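Local coordinates for protein phosphoglycerate kinase (Coxiella burnetii, PDB 4NG4) that catalyses the reversible transfer of a phosphoryl group between 1,3-bisphosphoglycerate and ADP, the ATP-forming step of glycolysis, and is captured here with ADP and magnesium bound, at residues T231-Q236 against P268-V273; G241-E246 against E297-V302; D277-D282 against I326-I331. All blocks are in the same frame, centred on the assembly; numbering follows the deposited sequence.

How the interactions relate
All three interactions lie in the nucleotide-binding half of the kinase and approach the ADP from its adenosine end. Interactions 1 and 2, with centres about 10 Å apart, lie on neighbouring antiparallel strands, 272-276 and 298-300 respectively, and Thr231 OG1 probably hydrogen-bonds Glu246 N at 3.3 Å. Interactions 2 and 3, centres about 11 Å apart, are joined by a probable hydrogen bond of 2.9 Å from Val328 N to Phe300 O. Both touch the ADP, interaction 2 at the adenine, interaction 3 at the ribose and, through Val328, the adenine too. Interaction 1 packs behind them, about 9 Å from the ADP at the Pro270 side chain, and adjoins interaction 3 through the sequence alone.

Interaction 1 of 3, residues T231-Q236 against P268-V273; sequences TFLKAQ and PLPVDV
CD2 of Leu233 lies against Leu269, 3.6 Å from its CB, the two leucine side chains running antiparallel alongside each other. Leu233 sets CG beside its backbone N (chi1 -70°), which carries the fork out from the helix to segment 268-273. The same methyl, CD2, sits 3.5 Å from Pro270 O and 4.0 Å from the ring atom CD of Pro270, while the other branch, CD1, lies 4.1 Å from Pro270 CB. The two methyls thus share out the proline ring, CD2 at its nitrogen-bound carbon and CD1 further round.

Leu269 answers with its own CD2, which projects back toward Gln236 and lies 3.5 Å from Gln236 CD. The glutamine chain arrives from the opposite direction, bent at chi2, and presents the flat of its amide to the methyl, which sits almost directly over CD. Phe232 joins in at its root, with CB 4.3 Å from Leu269 CD2, while its ring leads away. The contact is largely apolar packing of helix 227-235 and the residue after it on a proline-containing connection.

Around it, Phe232 and Ala235 rest on Ala253 of helix 250-263, and Pro270 touches Tyr310 of helix 304-316. Beyond Pro270 the chain enters strand 272-276, the middle strand of the small antiparallel sheet.

Interaction 2 of 3, residues G241-E246 against E297-V302; sequences GKSLCE and ESIFDV. With ADP (adenosine-5'-diphosphate), chain E.
Ser243 lays its hydroxymethyl group over the backbone between Ser298 and Ile299, with OG 3.4 Å from Ser298 CA. Its OG receives the N-H of Ile299 at 2.8 Å, the angle at the hydrogen being 157°. A chi1 of -55° turns OG back beside the serine's own N, where it can also reach Ile240 O as a hydrogen-bond donor. One hydroxyl therefore serves two backbone groups: it accepts from the strand and donates to its own loop. The side chain of Ile299 passes close by, CG1 lying 3.5 Å from Ser243 OG.

One residue earlier in the loop and two earlier in the strand segment, Lys242 N gives a second bond to Glu297 O at 2.9 Å, arriving at a C=O...N angle of 158° and tilted out of the carbonyl plane. Gly241, just before it, adopts a positive phi as the loop comes up to the strand. The lysine's extended chain then leads away from the strand, whereas Ser298 OG stays near Lys242 CB.

These two bonds tie the loop between helices 227-235 and 250-263 to strand 298-300, an outer strand of the three-stranded antiparallel sheet in the nucleotide-binding domain of phosphoglycerate kinase. The adenine enters where loop and strand meet. Its N6 makes a weak hydrogen bond of 3.2 Å to Ile299 O, and Leu244 CD2 lies 3.9 Å from adenine C2.

Ser298 O lies above one face of the Phe300 ring, toward its rim. CB of Glu297 is directed away from the loop, and its OE1 forms a salt bridge with Lys288 NZ. The chain turns a corner at Asp301, which belongs to the magnesium site with Phe334 and Thr338.

Interaction 3 of 3, residues D277-D282 against I326-I331; sequences DELSED and IGVFEI. With ADP (adenosine-5'-diphosphate), chain E.
Ile331 lies alongside Leu279, the two side chains pointing contrary ways, where the loop after strand 272-276 meets two overlapping tight turns. Val328 is the centre of an inverse gamma turn and also begins the type I beta turn that ends at Ile331, two turns on the rim of the ADP pocket.

The bond to CB of Ile331 is directed toward segment 277-282, and from CB the side chain forks. CG2 goes to Leu279, 3.7 Å from its CD1. CG1 stands anti to the backbone N (chi1 -167°) and passes 3.7 Å from Glu281 CA. At the tip, CD1 ends against the backbone N and CB of Glu281. Leu279 CD1 has a further neighbour in Val328 CG1 at 4.1 Å. The same valine turns its other methyl to the nucleotide, with CG2 4.0 Å from ADP N1, and thereby bridges loop and adenine.

Between Val328 and Ile331 in the turn, Glu330 departs from this apolar patch, its chain bent at chi2. Its carboxylate addresses the ribose: both oxygens lie within hydrogen-bonding distance of O2', and OE2 accepts a hydrogen bond from ADP O3' at 2.6 Å.

Interaction 1 of 3, residues T231-Q236 against P268-V273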
loop_
_atom_site.group_PDB
_atom_site.type_symbol
_atom_site.label_atom_id
_atom_site.label_comp_id
_atom_site.label_asym_id
_atom_site.label_seq_id
_atom_site.Cartn_x
_atom_site.Cartn_y
_atom_site.Cartn_z
ATOM N N THR A 231 -1.512 16.135 17.162
ATOM C CA THR A 231 -2.555 15.634 18.064
ATOM C C THR A 231 -1.949 15.090 19.355
ATOM O O THR A 231 -2.463 15.351 20.433
ATOM C CB THR A 231 -3.445 14.517 17.413
ATOM O OG1 THR A 231 -4.034 14.994 16.193
ATOM C CG2 THR A 231 -4.559 14.104 18.350
ATOM N N PHE A 232 -0.859 14.341 19.247
ATOM C CA PHE A 232 -0.242 13.728 20.424
ATOM C C PHE A 232 0.351 14.769 21.376
ATOM O O PHE A 232 0.152 14.704 22.599
ATOM C CB PHE A 232 0.824 12.708 20.015
ATOM C CG PHE A 232 0.276 11.334 19.726
ATOM C CD1 PHE A 232 0.138 10.414 20.742
ATOM C CD2 PHE A 232 -0.073 10.975 18.452
ATOM C CE1 PHE A 232 -0.352 9.153 20.497
ATOM C CE2 PHE A 232 -0.566 9.733 18.189
ATOM C CZ PHE A 232 -0.710 8.809 19.220
ATOM N N LEU A 233 1.071 15.725 20.799
ATOM C CA LEU A 233 1.609 16.846 21.543
ATOM C C LEU A 233 0.522 17.624 22.320
ATOM O O LEU A 233 0.783 18.183 23.390
ATOM C CB LEU A 233 2.332 17.788 20.576
ATOM C CG LEU A 233 3.663 17.397 19.899
ATOM C CD1 LEU A 233 4.175 18.536 19.013
ATOM C CD2 LEU A 233 4.723 17.048 20.925
ATOM N N LYS A 234 -0.692 17.674 21.784
ATOM C CA LYS A 234 -1.780 18.407 22.422
ATOM C C LYS A 234 -2.477 17.544 23.493
ATOM O O LYS A 234 -2.940 18.066 24.527
ATOM C CB LYS A 234 -2.768 18.884 21.354
ATOM C CG LYS A 234 -3.968 19.667 21.871
ATOM C CD LYS A 234 -4.389 20.655 20.834
ATOM C CE LYS A 234 -5.817 21.085 20.963
ATOM N NZ LYS A 234 -6.090 21.968 19.762
ATOM N N ALA A 235 -2.533 16.231 23.261
ATOM C CA ALA A 235 -2.956 15.279 24.299
ATOM C C ALA A 235 -2.050 15.348 25.506
ATOM O O ALA A 235 -2.514 15.152 26.608
ATOM C CB ALA A 235 -2.980 13.857 23.760
ATOM N N GLN A 236 -0.766 15.624 25.293
ATOM C CA GLN A 236 0.198 15.789 26.388
ATOM C C GLN A 236 0.112 17.139 27.107
ATOM O O GLN A 236 0.725 17.326 28.146
ATOM C CB GLN A 236 1.628 15.578 25.883
ATOM C CG GLN A 236 1.946 14.119 25.568
ATOM C CD GLN A 236 3.395 13.784 25.817
ATOM O OE1 GLN A 236 4.296 14.631 25.703
ATOM N NE2 GLN A 236 3.630 12.545 26.173
ATOM N N PRO A 268 9.034 8.952 21.011
ATOM C CA PRO A 268 9.513 10.326 21.121
ATOM C C PRO A 268 8.687 11.247 20.287
ATOM O O PRO A 268 8.531 11.010 19.111
ATOM C CB PRO A 268 10.923 10.251 20.533
ATOM C CG PRO A 268 10.825 9.200 19.489
ATOM C CD PRO A 268 9.836 8.177 20.042
ATOM N N LEU A 269 8.150 12.282 20.899
ATOM C CA LEU A 269 7.383 13.287 20.178
ATOM C C LEU A 269 8.315 14.413 19.761
ATOM O O LEU A 269 9.415 14.502 20.265
ATOM C CB LEU A 269 6.269 13.823 21.069
ATOM C CG LEU A 269 4.961 13.033 21.141
ATOM C CD1 LEU A 269 5.173 11.537 21.043
ATOM C CD2 LEU A 269 4.257 13.422 22.427
ATOM N N PRO A 270 7.877 15.275 18.830
ATOM C CA PRO A 270 8.686 16.445 18.447
ATOM C C PRO A 270 9.016 17.312 19.641
ATOM O O PRO A 270 8.089 17.716 20.351
ATOM C CB PRO A 270 7.767 17.212 17.487
ATOM C CG PRO A 270 6.855 16.164 16.909
ATOM C CD PRO A 270 6.660 15.144 18.003
ATOM N N VAL A 271 10.306 17.583 19.874
ATOM C CA VAL A 271 10.712 18.551 20.917
ATOM C C VAL A 271 10.942 19.954 20.321
ATOM O O VAL A 271 10.742 20.963 21.001
ATOM C CB VAL A 271 11.943 18.094 21.723
ATOM C CG1 VAL A 271 11.825 16.636 22.098
ATOM C CG2 VAL A 271 13.203 18.328 20.938
ATOM N N ASP A 272 11.358 20.013 19.057
ATOM C CA ASP A 272 11.427 21.277 18.315
ATOM C C ASP A 272 10.725 21.170 16.951
ATOM O O ASP A 272 10.692 20.096 16.355
ATOM C CB ASP A 272 12.884 21.774 18.173
ATOM C CG ASP A 272 13.823 20.764 17.492
ATOM O OD1 ASP A 272 13.400 19.654 17.107
ATOM O OD2 ASP A 272 15.013 21.107 17.340
ATOM N N VAL A 273 10.164 22.286 16.480
ATOM C CA VAL A 273 9.343 22.337 15.252
ATOM C C VAL A 273 9.606 23.615 14.460
ATOM O O VAL A 273 10.146 24.576 14.998
ATOM C CB VAL A 273 7.824 22.321 15.586
ATOM C CG1 VAL A 273 7.393 20.973 16.145
ATOM C CG2 VAL A 273 7.482 23.431 16.558
#

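Interaction 2 of 3, residues G241-E246 against E297-V302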
loop_
_atom_site.group_PDB
_atom_site.type_symbol
_atom_site.label_atom_id
_atom_site.label_comp_id
_atom_site.label_asym_id
_atom_site.label_seq_id
_atom_site.Cartn_x
_atom_site.Cartn_y
_atom_site.Cartn_z
ATOM N N GLY A 241 -1.142 26.318 18.918
ATOM C CA GLY A 241 -1.770 27.364 18.095
ATOM C C GLY A 241 -2.835 26.836 17.150
ATOM O O GLY A 241 -3.746 26.126 17.556
ATOM N N LYS A 242 -2.701 27.160 15.872
ATOM C CA LYS A 242 -3.649 26.739 14.868
ATOM C C LYS A 242 -3.178 25.499 14.118
ATOM O O LYS A 242 -3.748 25.139 13.101
ATOM C CB LYS A 242 -3.920 27.908 13.918
ATOM C CG LYS A 242 -4.595 29.119 14.623
ATOM C CD LYS A 242 -4.690 30.397 13.764
ATOM C CE LYS A 242 -5.292 31.547 14.605
ATOM N NZ LYS A 242 -5.286 32.896 13.973
ATOM N N SER A 243 -2.168 24.806 14.637
ATOM C CA SER A 243 -1.693 23.552 14.007
ATOM C C SER A 243 -2.819 22.575 13.763
ATOM O O SER A 243 -3.759 22.511 14.542
ATOM C CB SER A 243 -0.625 22.838 14.861
ATOM O OG SER A 243 0.460 23.693 15.162
ATOM N N LEU A 244 -2.690 21.804 12.682
ATOM C CA LEU A 244 -3.617 20.745 12.356
ATOM C C LEU A 244 -3.630 19.708 13.481
ATOM O O LEU A 244 -2.571 19.244 13.925
ATOM C CB LEU A 244 -3.221 20.080 11.047
ATOM C CG LEU A 244 -4.379 19.354 10.333
ATOM C CD1 LEU A 244 -5.419 20.376 9.814
ATOM C CD2 LEU A 244 -3.860 18.456 9.212
ATOM N N CYS A 245 -4.828 19.397 13.967
ATOM C CA CYS A 245 -5.034 18.429 15.033
ATOM C C CYS A 245 -6.474 17.953 15.029
ATOM O O CYS A 245 -7.369 18.628 14.519
ATOM C CB CYS A 245 -4.710 19.029 16.404
ATOM S SG CYS A 245 -5.968 20.200 17.039
ATOM N N GLU A 246 -6.695 16.785 15.613
ATOM C CA GLU A 246 -8.036 16.252 15.753
ATOM C C GLU A 246 -8.354 16.212 17.227
ATOM O O GLU A 246 -7.957 15.269 17.916
ATOM C CB GLU A 246 -8.143 14.864 15.116
ATOM C CG GLU A 246 -8.206 14.900 13.608
ATOM C CD GLU A 246 -8.457 13.544 12.975
ATOM O OE1 GLU A 246 -7.653 12.615 13.221
ATOM O OE2 GLU A 246 -9.442 13.420 12.200
ATOM N N GLU A 297 0.338 30.593 15.240
ATOM C CA GLU A 297 1.323 29.893 14.435
ATOM C C GLU A 297 0.862 28.452 14.285
ATOM O O GLU A 297 -0.012 28.000 15.016
ATOM C CB GLU A 297 2.672 29.880 15.133
ATOM C CG GLU A 297 3.259 31.228 15.394
ATOM C CD GLU A 297 4.639 31.130 16.031
ATOM O OE1 GLU A 297 4.750 30.696 17.214
ATOM O OE2 GLU A 297 5.605 31.497 15.337
ATOM N N SER A 298 1.461 27.727 13.346
ATOM C CA SER A 298 1.129 26.322 13.139
ATOM C C SER A 298 2.418 25.561 12.898
ATOM O O SER A 298 3.366 26.104 12.325
ATOM C CB SER A 298 0.206 26.155 11.921
ATOM O OG SER A 298 -0.787 27.158 11.849
ATOM N N ILE A 299 2.447 24.302 13.320
ATOM C CA ILE A 299 3.613 23.449 13.110
ATOM C C ILE A 299 3.559 22.793 11.734
ATOM O O ILE A 299 2.623 22.067 11.435
ATOM C CB ILE A 299 3.700 22.357 14.177
ATOM C CG1 ILE A 299 3.847 23.001 15.574
ATOM C CG2 ILE A 299 4.876 21.421 13.886
ATOM C CD1 ILE A 299 3.805 22.003 16.733
ATOM N N PHE A 300 4.572 23.051 10.904
ATOM C CA PHE A 300 4.667 22.468 9.563
ATOM C C PHE A 300 5.830 21.482 9.371
ATOM O O PHE A 300 5.941 20.832 8.331
ATOM C CB PHE A 300 4.799 23.583 8.535
ATOM C CG PHE A 300 3.678 24.597 8.577
ATOM C CD1 PHE A 300 2.359 24.195 8.566
ATOM C CD2 PHE A 300 3.953 25.948 8.606
ATOM C CE1 PHE A 300 1.337 25.120 8.582
ATOM C CE2 PHE A 300 2.942 26.871 8.623
ATOM C CZ PHE A 300 1.625 26.454 8.611
ATOM N N ASP A 301 6.704 21.371 10.358
ATOM C CA ASP A 301 7.844 20.464 10.250
ATOM C C ASP A 301 8.450 20.253 11.617
ATOM O O ASP A 301 8.211 21.033 12.530
ATOM C CB ASP A 301 8.922 21.027 9.294
ATOM C CG ASP A 301 9.696 19.933 8.536
ATOM O OD1 ASP A 301 9.375 18.721 8.671
ATOM O OD2 ASP A 301 10.649 20.300 7.793
ATOM N N VAL A 302 9.222 19.183 11.750
ATOM C CA VAL A 302 10.056 18.973 12.922
ATOM C C VAL A 302 11.271 19.867 12.823
ATOM O O VAL A 302 11.602 20.380 11.755
ATOM C CB VAL A 302 10.575 17.526 13.012
ATOM C CG1 VAL A 302 9.417 16.533 13.131
ATOM C CG2 VAL A 302 11.461 17.209 11.797
HETATM P PB ADP E . 0.591 8.949 3.054
HETATM O O1B ADP E . 2.019 9.111 2.593
HETATM O O2B ADP E . -0.425 9.212 1.960
HETATM O O3B ADP E . 0.338 7.697 3.860
HETATM P PA ADP E . -0.966 10.590 4.819
HETATM O O1A ADP E . -2.110 10.288 3.882
HETATM O O2A ADP E . -1.022 10.003 6.205
HETATM O O3A ADP E . 0.435 10.141 4.141
HETATM O "O5'" ADP E . -0.886 12.206 4.921
HETATM C "C5'" ADP E . 0.225 12.961 4.421
HETATM C "C4'" ADP E . -0.224 14.340 3.960
HETATM O "O4'" ADP E . -0.545 15.142 5.103
HETATM C "C3'" ADP E . 0.864 15.063 3.164
HETATM O "O3'" ADP E . 0.405 15.386 1.843
HETATM C "C2'" ADP E . 1.217 16.296 3.988
HETATM O "O2'" ADP E . 1.315 17.488 3.203
HETATM C "C1'" ADP E . 0.110 16.417 5.037
HETATM N N9 ADP E . 0.656 16.855 6.363
HETATM C C8 ADP E . 1.577 16.205 7.116
HETATM N N7 ADP E . 1.841 16.907 8.250
HETATM C C5 ADP E . 1.085 18.023 8.242
HETATM C C6 ADP E . 0.872 19.191 9.134
HETATM N N6 ADP E . 1.541 19.323 10.306
HETATM N N1 ADP E . -0.027 20.126 8.732
HETATM C C2 ADP E . -0.718 20.042 7.571
HETATM N N3 ADP E . -0.568 19.011 6.718
HETATM C C4 ADP E . 0.301 17.990 6.991
#

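Interaction 3 of 3, residues D277-D282 against I326-I331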
loop_
_atom_site.group_PDB
_atom_site.type_symbol
_atom_site.label_atom_id
_atom_site.label_comp_id
_atom_site.label_asym_id
_atom_site.label_seq_id
_atom_site.Cartn_x
_atom_site.Cartn_y
_atom_site.Cartn_z
ATOM N N ASP A 277 3.179 31.685 10.255
ATOM C CA ASP A 277 1.813 32.156 10.456
ATOM C C ASP A 277 0.971 32.116 9.170
ATOM O O ASP A 277 -0.160 32.612 9.146
ATOM C CB ASP A 277 1.808 33.544 11.113
ATOM C CG ASP A 277 2.090 34.674 10.140
ATOM O OD1 ASP A 277 2.692 34.416 9.069
ATOM O OD2 ASP A 277 1.704 35.828 10.466
ATOM N N GLU A 278 1.533 31.525 8.111
ATOM C CA GLU A 278 0.812 31.264 6.860
ATOM C C GLU A 278 1.608 30.212 6.097
ATOM O O GLU A 278 2.836 30.252 6.124
ATOM C CB GLU A 278 0.622 32.559 6.032
ATOM C CG GLU A 278 1.814 32.983 5.158
ATOM C CD GLU A 278 1.679 34.384 4.580
ATOM O OE1 GLU A 278 0.867 35.174 5.114
ATOM O OE2 GLU A 278 2.400 34.692 3.592
ATOM N N LEU A 279 0.929 29.272 5.444
ATOM C CA LEU A 279 1.606 28.174 4.755
ATOM C C LEU A 279 1.927 28.493 3.301
ATOM O O LEU A 279 1.081 28.327 2.419
ATOM C CB LEU A 279 0.759 26.900 4.835
ATOM C CG LEU A 279 1.293 25.622 4.153
ATOM C CD1 LEU A 279 2.791 25.359 4.438
ATOM C CD2 LEU A 279 0.455 24.426 4.596
ATOM N N SER A 280 3.164 28.926 3.061
ATOM C CA SER A 280 3.646 29.279 1.717
ATOM C C SER A 280 5.186 29.371 1.691
ATOM O O SER A 280 5.814 29.561 2.745
ATOM C CB SER A 280 3.027 30.611 1.274
ATOM O OG SER A 280 3.233 31.614 2.258
ATOM N N GLU A 281 5.792 29.270 0.499
ATOM C CA GLU A 281 7.259 29.358 0.366
ATOM C C GLU A 281 7.816 30.719 0.808
ATOM O O GLU A 281 9.030 30.930 0.763
ATOM C CB GLU A 281 7.702 29.064 -1.089
ATOM C CG GLU A 281 7.546 30.244 -2.075
ATOM C CD GLU A 281 7.984 29.929 -3.508
ATOM O OE1 GLU A 281 8.524 30.839 -4.190
ATOM O OE2 GLU A 281 7.784 28.781 -3.960
ATOM N N ASP A 282 6.934 31.606 1.272
ATOM C CA ASP A 282 7.163 33.052 1.287
ATOM C C ASP A 282 7.271 33.678 2.679
ATOM O O ASP A 282 7.942 34.705 2.842
ATOM C CB ASP A 282 5.991 33.712 0.563
ATOM C CG ASP A 282 6.397 34.928 -0.223
ATOM O OD1 ASP A 282 7.448 34.863 -0.896
ATOM O OD2 ASP A 282 5.653 35.934 -0.189
ATOM N N ILE A 326 6.543 13.566 7.540
ATOM C CA ILE A 326 6.512 14.126 8.902
ATOM C C ILE A 326 6.546 15.661 8.921
ATOM O O ILE A 326 6.610 16.277 9.993
ATOM C CB ILE A 326 7.638 13.547 9.780
ATOM C CG1 ILE A 326 9.013 13.810 9.164
ATOM C CG2 ILE A 326 7.432 12.041 9.987
ATOM C CD1 ILE A 326 9.745 14.938 9.797
ATOM N N GLY A 327 6.493 16.265 7.730
ATOM C CA GLY A 327 6.180 17.684 7.596
ATOM C C GLY A 327 5.537 17.995 6.259
ATOM O O GLY A 327 5.356 17.113 5.413
ATOM N N VAL A 328 5.191 19.253 6.058
ATOM C CA VAL A 328 4.573 19.675 4.823
ATOM C C VAL A 328 5.648 19.748 3.756
ATOM O O VAL A 328 5.993 20.826 3.256
ATOM C CB VAL A 328 3.872 21.039 4.983
ATOM C CG1 VAL A 328 3.028 21.355 3.738
ATOM C CG2 VAL A 328 3.006 21.055 6.254
ATOM N N PHE A 329 6.162 18.581 3.384
ATOM C CA PHE A 329 7.298 18.471 2.457
ATOM C C PHE A 329 7.082 19.120 1.090
ATOM O O PHE A 329 8.045 19.418 0.407
ATOM C CB PHE A 329 7.626 16.990 2.226
ATOM C CG PHE A 329 6.693 16.310 1.244
ATOM C CD1 PHE A 329 5.468 15.814 1.658
ATOM C CD2 PHE A 329 7.039 16.194 -0.107
ATOM C CE1 PHE A 329 4.612 15.203 0.755
ATOM C CE2 PHE A 329 6.179 15.578 -1.009
ATOM C CZ PHE A 329 4.966 15.090 -0.580
ATOM N N GLU A 330 5.823 19.279 0.673
ATOM C CA GLU A 330 5.500 19.798 -0.675
ATOM C C GLU A 330 5.993 21.221 -0.867
ATOM O O GLU A 330 6.477 21.568 -1.935
ATOM C CB GLU A 330 3.991 19.746 -0.963
ATOM C CG GLU A 330 3.350 18.337 -0.864
ATOM C CD GLU A 330 2.741 18.031 0.519
ATOM O OE1 GLU A 330 3.016 18.770 1.496
ATOM O OE2 GLU A 330 1.984 17.042 0.630
ATOM N N ILE A 331 5.856 22.041 0.171
ATOM C CA ILE A 331 6.454 23.369 0.179
ATOM C C ILE A 331 7.863 23.222 0.757
ATOM O O ILE A 331 8.091 22.383 1.624
ATOM C CB ILE A 331 5.577 24.395 0.952
ATOM C CG1 ILE A 331 6.041 25.826 0.678
ATOM C CG2 ILE A 331 5.582 24.113 2.417
ATOM C CD1 ILE A 331 5.783 26.274 -0.773
HETATM P PB ADP E . 0.591 8.949 3.054
HETATM O O1B ADP E . 2.019 9.111 2.593
HETATM O O2B ADP E . -0.425 9.212 1.960
HETATM O O3B ADP E . 0.338 7.697 3.860
HETATM P PA ADP E . -0.966 10.590 4.819
HETATM O O1A ADP E . -2.110 10.288 3.882
HETATM O O2A ADP E . -1.022 10.003 6.205
HETATM O O3A ADP E . 0.435 10.141 4.141
HETATM O "O5'" ADP E . -0.886 12.206 4.921
HETATM C "C5'" ADP E . 0.225 12.961 4.421
HETATM C "C4'" ADP E . -0.224 14.340 3.960
HETATM O "O4'" ADP E . -0.545 15.142 5.103
HETATM C "C3'" ADP E . 0.864 15.063 3.164
HETATM O "O3'" ADP E . 0.405 15.386 1.843
HETATM C "C2'" ADP E . 1.217 16.296 3.988
HETATM O "O2'" ADP E . 1.315 17.488 3.203
HETATM C "C1'" ADP E . 0.110 16.417 5.037
HETATM N N9 ADP E . 0.656 16.855 6.363
HETATM C C8 ADP E . 1.577 16.205 7.116
HETATM N N7 ADP E . 1.841 16.907 8.250
HETATM C C5 ADP E . 1.085 18.023 8.242
HETATM C C6 ADP E . 0.872 19.191 9.134
HETATM N N6 ADP E . 1.541 19.323 10.306
HETATM N N1 ADP E . -0.027 20.126 8.732
HETATM C C2 ADP E . -0.718 20.042 7.571
HETATM N N3 ADP E . -0.568 19.011 6.718
HETATM C C4 ADP E . 0.301 17.990 6.991
#